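Local coordinates for BH0236 protein (Bacillus halodurans, PDB 5T7A), which probably binds beta-1,3-glucan through its family 56 carbohydrate-binding module, with a role in the recognition and hydrolysis of that polysaccharide, at residues 37-40 / 46-49; 85-90 / 94-99. All coordinates share one frame; numbering follows the deposited sequence. Where two conformers were deposited one is given.

Overall arrangement
The chain folds into antiparallel strands, with no helix. Interaction 1 comes first. It closes the turn between strands 35-40 and 46-53. The chain then runs through strands 60-66 and 72-79 before it returns along 82-88, next to strand 46-53. Interaction 2 closes the short loop of residues 91-93, between strands 82-88 and 95-103. The two loops lie in series and neither nest nor cross. They still meet in space, with centres about 8 Å apart. Val47 and Ile49 pair by backbone hydrogen bonds with Val87 and Arg85. Gly38 also packs against the Tyr98 hydroxyl. Together the contacts join neighbouring strands to the layer facing them.

Interaction 1: residues 37-40 / 46-49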
loop_
_atom_site.group_PDB
_atom_site.type_symbol
_atom_site.label_atom_id
_atom_site.label_comp_id
_atom_site.label_asym_id
_atom_site.label_seq_id
_atom_site.Cartn_x
_atom_site.Cartn_y
_atom_site.Cartn_z
ATOM N N ALA A 37 0.896 -7.633 -0.271
ATOM C CA ALA A 37 0.499 -6.232 -0.214
ATOM C C ALA A 37 -0.724 -6.018 -1.063
ATOM O O ALA A 37 -0.976 -6.775 -1.989
ATOM C CB ALA A 37 1.610 -5.302 -0.696
ATOM N N GLY A 38 -1.519 -4.982 -0.756
ATOM C CA GLY A 38 -2.697 -4.828 -1.557
ATOM C C GLY A 38 -3.699 -3.883 -0.923
ATOM O O GLY A 38 -3.354 -2.967 -0.171
ATOM N N ILE A 39 -4.962 -4.128 -1.275
ATOM C CA ILE A 39 -6.094 -3.318 -0.825
ATOM C C ILE A 39 -7.030 -4.184 0.015
ATOM O O ILE A 39 -7.399 -5.288 -0.413
ATOM C CB ILE A 39 -6.846 -2.728 -2.004
ATOM C CG1 ILE A 39 -5.898 -1.941 -2.933
ATOM C CG2 ILE A 39 -7.987 -1.859 -1.520
ATOM C CD1 ILE A 39 -5.127 -0.773 -2.367
ATOM N N ARG A 40 -7.450 -3.689 1.185
ATOM C CA ARG A 40 -8.400 -4.373 2.015
ATOM C C ARG A 40 -9.317 -3.329 2.718
ATOM O O ARG A 40 -9.170 -2.132 2.457
ATOM C CB ARG A 40 -7.711 -5.303 3.016
ATOM C CG ARG A 40 -6.901 -4.591 4.061
ATOM C CD ARG A 40 -6.194 -5.648 4.923
ATOM N NE ARG A 40 -5.413 -5.075 5.975
ATOM C CZ ARG A 40 -4.399 -5.635 6.594
ATOM N NH1 ARG A 40 -3.937 -6.828 6.247
ATOM N NH2 ARG A 40 -3.780 -4.993 7.535
ATOM N N GLU A 46 -13.742 4.598 2.164
ATOM C CA GLU A 46 -12.287 4.373 2.380
ATOM C C GLU A 46 -11.868 3.005 1.923
ATOM O O GLU A 46 -12.670 2.113 1.743
ATOM C CB GLU A 46 -11.845 4.558 3.806
ATOM C CG GLU A 46 -12.201 3.489 4.764
ATOM C CD GLU A 46 -11.671 3.713 6.178
ATOM O OE1 GLU A 46 -11.825 4.811 6.732
ATOM O OE2 GLU A 46 -11.107 2.762 6.756
ATOM N N VAL A 47 -10.564 2.881 1.647
ATOM C CA VAL A 47 -9.922 1.560 1.473
ATOM C C VAL A 47 -8.681 1.634 2.269
ATOM O O VAL A 47 -8.156 2.746 2.585
ATOM C CB VAL A 47 -9.578 1.189 0.002
ATOM C CG1 VAL A 47 -10.810 1.352 -0.908
ATOM C CG2 VAL A 47 -8.453 2.037 -0.555
ATOM N N THR A 48 -8.106 0.454 2.588
ATOM C CA THR A 48 -6.820 0.410 3.279
ATOM C C THR A 48 -5.783 -0.236 2.393
ATOM O O THR A 48 -5.957 -1.353 1.950
ATOM C CB THR A 48 -6.903 -0.334 4.609
ATOM O OG1 THR A 48 -7.762 0.427 5.496
ATOM C CG2 THR A 48 -5.507 -0.470 5.238
ATOM N N ILE A 49 -4.699 0.482 2.137
ATOM C CA ILE A 49 -3.502 -0.148 1.514
ATOM C C ILE A 49 -2.758 -0.844 2.612
ATOM O O ILE A 49 -2.436 -0.228 3.665
ATOM C CB ILE A 49 -2.554 0.874 0.871
ATOM C CG1 ILE A 49 -3.292 1.700 -0.211
ATOM C CG2 ILE A 49 -1.374 0.167 0.205
ATOM C CD1 ILE A 49 -2.513 2.886 -0.723
#
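Ile39 and Ile49 stand opposite each other as an antiparallel, non-hydrogen-bonded pair. Their CA atoms are 4.7 Å apart. The next pair, Arg40 with Thr48, is hydrogen-bonded. Arg40 N donates a hydrogen bond to Thr48 O at 2.9 Å, and Thr48 N donates one to Arg40 O at 2.8 Å. The first bond lies in the carbonyl plane; the second donor is tilted 21° from it. Thr48 O also receives a CA-H contact from Ile39, and Gly38 O receives one from Ile49 CA.

The side chain of Ile39 splits its contacts between two residues. CB carries both branches. CG1 leaves beside the backbone N (chi1 -54°), which puts CG2 anti to that N. CG2 leans at a slant on Val47, 3.8 Å from Val47 CB. CG1 carries CD1 the other way. CD1 ends 3.8 Å from Ile49 CG1. Beyond the hairpin, Ile39 packs on Leu96 and Tyr98 of strand 95-103.

Arg40 and Thr48 lie on the other face of the sheet. Arg40 CG comes 4.3 Å from Thr48 CB, and from CG to NE the chain is extended. This carries the guanidinium group past strand 46-53 to strand 82-88. There NH1 forms a salt bridge with Glu82, and NH2 forms one with Glu84.

One face thus turns apolar side chains to the core, while the other holds a charged cluster. Two neighbouring strands joined by a short turn make this a beta hairpin, within the antiparallel beta fold of the module.

Interaction 2: residues 85-90 / 94-99; sequences RVVENL and DVLEYS. With EDO (1,2-ethanediol), chain E.
Leu90 and Asp94 meet without any direct hydrogen bond, although a carboxylate lies right against the backbone. Asp94 OD2 sits 3.2 Å from Leu90 CA. The same oxygen accepts a hydrogen bond from Ser91 N, which lies in the loop between the two segments. Asp94 CG stands beside its own backbone N (chi1 -70°), and the carboxylate is turned back toward that loop. Asp94 OD1 has a weak hydrogen bond from Asn67 ND2, so both oxygens have partners. A water lies near Asn89 O, but its link to Asp94 OD2, at 3.5 Å, is weak.

The apolar part of the contact lies deeper. Leu90 CD2 rests on Asp94 CB at 3.6 Å, and the two side chains meet at an angle. The other methyl, Leu90 CD1, comes 4.3 Å from Leu96 CD2. Val87 CG2 reaches that same Leu96 methyl at 4.4 Å. Leu96 CD2 therefore meets Val87 of strand 82-88 and Leu90 of the loop that follows it.

Well away from this core, Glu97 OE2 accepts a hydrogen bond from O2 of a 1,2-ethanediol at 2.8 Å. The diol is also bonded to Lys65 NZ and probably came from the crystallisation liquor.

The two strands are not neighbours in the sheet; they face each other across the core. Strand 82-88 runs between 46-53 and 72-79, and strand 95-103 between 60-66 and 108-117. Val87 also packs on Ile49 and Leu64, Leu90 on Val66, and Leu96 on Ile39. The contact thus spans the interior between the two layers of strands.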
loop_
_atom_site.group_PDB
_atom_site.type_symbol
_atom_site.label_atom_id
_atom_site.label_comp_id
_atom_site.label_asym_id
_atom_site.label_seq_id
_atom_site.Cartn_x
_atom_site.Cartn_y
_atom_site.Cartn_z
ATOM N N ARG A 85 -2.075 2.109 5.268
ATOM C CA ARG A 85 -2.405 3.492 4.942
ATOM C C ARG A 85 -3.869 3.491 4.450
ATOM O O ARG A 85 -4.194 2.892 3.441
ATOM C CB ARG A 85 -1.470 4.080 3.914
ATOM C CG ARG A 85 -1.881 5.446 3.407
ATOM C CD ARG A 85 -1.569 6.529 4.363
ATOM N NE ARG A 85 -2.185 7.785 3.880
ATOM C CZ ARG A 85 -2.100 8.891 4.597
ATOM N NH1 ARG A 85 -1.393 8.884 5.718
ATOM N NH2 ARG A 85 -2.716 9.991 4.160
ATOM N N VAL A 86 -4.698 4.287 5.105
ATOM C CA VAL A 86 -6.097 4.480 4.699
ATOM C C VAL A 86 -6.158 5.575 3.633
ATOM O O VAL A 86 -5.547 6.642 3.769
ATOM C CB VAL A 86 -6.986 4.807 5.946
ATOM C CG1 VAL A 86 -8.421 5.101 5.530
ATOM C CG2 VAL A 86 -6.999 3.666 6.939
ATOM N N VAL A 87 -6.836 5.292 2.550
ATOM C CA VAL A 87 -7.070 6.242 1.492
ATOM C C VAL A 87 -8.555 6.527 1.514
ATOM O O VAL A 87 -9.390 5.626 1.325
ATOM C CB VAL A 87 -6.685 5.698 0.137
ATOM C CG1 VAL A 87 -6.980 6.723 -0.951
ATOM C CG2 VAL A 87 -5.212 5.375 0.148
ATOM N N GLU A 88 -8.859 7.798 1.812
ATOM C CA GLU A 88 -10.285 8.194 1.985
ATOM C C GLU A 88 -10.865 8.805 0.745
ATOM O O GLU A 88 -10.165 9.366 -0.109
ATOM C CB GLU A 88 -10.446 9.165 3.166
ATOM C CG GLU A 88 -9.943 8.633 4.482
ATOM C CD GLU A 88 -10.228 9.574 5.612
ATOM O OE1 GLU A 88 -9.506 10.583 5.724
ATOM O OE2 GLU A 88 -11.197 9.308 6.348
ATOM N N ASN A 89 -12.164 8.606 0.582
ATOM C CA ASN A 89 -12.966 9.236 -0.460
ATOM C C ASN A 89 -12.716 8.949 -1.905
ATOM O O ASN A 89 -12.995 9.796 -2.748
ATOM C CB ASN A 89 -13.077 10.744 -0.169
ATOM C CG ASN A 89 -13.656 10.988 1.189
ATOM O OD1 ASN A 89 -13.089 11.724 2.007
ATOM N ND2 ASN A 89 -14.765 10.272 1.488
ATOM N N LEU A 90 -12.254 7.734 -2.232
ATOM C CA LEU A 90 -12.276 7.278 -3.617
ATOM C C LEU A 90 -13.705 7.095 -4.114
ATOM O O LEU A 90 -14.465 6.302 -3.580
ATOM C CB LEU A 90 -11.530 5.949 -3.807
ATOM C CG LEU A 90 -10.024 5.983 -3.539
ATOM C CD1 LEU A 90 -9.446 4.581 -3.457
ATOM C CD2 LEU A 90 -9.336 6.721 -4.652
ATOM N N ASP A 94 -12.558 5.655 -9.455
ATOM C CA ASP A 94 -11.215 6.149 -9.132
ATOM C C ASP A 94 -10.175 5.032 -9.370
ATOM O O ASP A 94 -10.427 3.839 -9.093
ATOM C CB ASP A 94 -11.139 6.749 -7.736
ATOM C CG ASP A 94 -11.894 8.050 -7.629
ATOM O OD1 ASP A 94 -12.285 8.540 -8.664
ATOM O OD2 ASP A 94 -12.028 8.586 -6.529
ATOM N N VAL A 95 -9.045 5.396 -9.994
ATOM C CA VAL A 95 -7.893 4.499 -10.117
ATOM C C VAL A 95 -6.795 4.894 -9.086
ATOM O O VAL A 95 -6.248 6.002 -9.088
ATOM C CB VAL A 95 -7.327 4.401 -11.550
ATOM C CG1 VAL A 95 -6.020 3.686 -11.599
ATOM C CG2 VAL A 95 -8.319 3.732 -12.478
ATOM N N LEU A 96 -6.451 3.951 -8.217
ATOM C CA LEU A 96 -5.387 4.164 -7.222
ATOM C C LEU A 96 -4.192 3.328 -7.661
ATOM O O LEU A 96 -4.271 2.121 -7.832
ATOM C CB LEU A 96 -5.900 3.737 -5.839
ATOM C CG LEU A 96 -4.824 3.654 -4.743
ATOM C CD1 LEU A 96 -4.375 5.039 -4.357
ATOM C CD2 LEU A 96 -5.473 2.972 -3.548
ATOM N N GLU A 97 -3.058 4.006 -7.839
ATOM C CA GLU A 97 -1.800 3.322 -8.128
ATOM C C GLU A 97 -0.912 3.490 -6.907
ATOM O O GLU A 97 -0.870 4.557 -6.313
ATOM C CB GLU A 97 -1.149 3.835 -9.408
ATOM C CG GLU A 97 -1.859 3.257 -10.669
ATOM C CD GLU A 97 -1.272 3.838 -11.906
ATOM O OE1 GLU A 97 -1.579 5.027 -12.153
ATOM O OE2 GLU A 97 -0.530 3.104 -12.606
ATOM N N TYR A 98 -0.149 2.452 -6.553
ATOM C CA TYR A 98 0.563 2.458 -5.294
ATOM C C TYR A 98 1.771 1.561 -5.393
ATOM O O TYR A 98 1.782 0.554 -6.096
ATOM C CB TYR A 98 -0.319 2.024 -4.131
ATOM C CG TYR A 98 -0.936 0.657 -4.256
ATOM C CD1 TYR A 98 -2.089 0.459 -5.023
ATOM C CD2 TYR A 98 -0.435 -0.439 -3.572
ATOM C CE1 TYR A 98 -2.663 -0.769 -5.150
ATOM C CE2 TYR A 98 -0.987 -1.657 -3.683
ATOM C CZ TYR A 98 -2.091 -1.861 -4.445
ATOM O OH TYR A 98 -2.639 -3.118 -4.540
ATOM N N SER A 99 2.851 2.022 -4.750
ATOM C CA SER A 99 4.104 1.248 -4.667
ATOM C C SER A 99 4.658 1.422 -3.286
ATOM O O SER A 99 4.154 2.271 -2.524
ATOM C CB SER A 99 5.094 1.716 -5.678
ATOM O OG SER A 99 5.337 3.115 -5.529
HETATM C C1 EDO E . 2.223 5.549 -11.675
HETATM O O1 EDO E . 2.425 6.826 -12.254
HETATM C C2 EDO E . 2.969 4.583 -12.539
HETATM O O2 EDO E . 2.070 3.790 -13.306
HETATM O O HOH W 1 -13.502 11.184 -4.796
#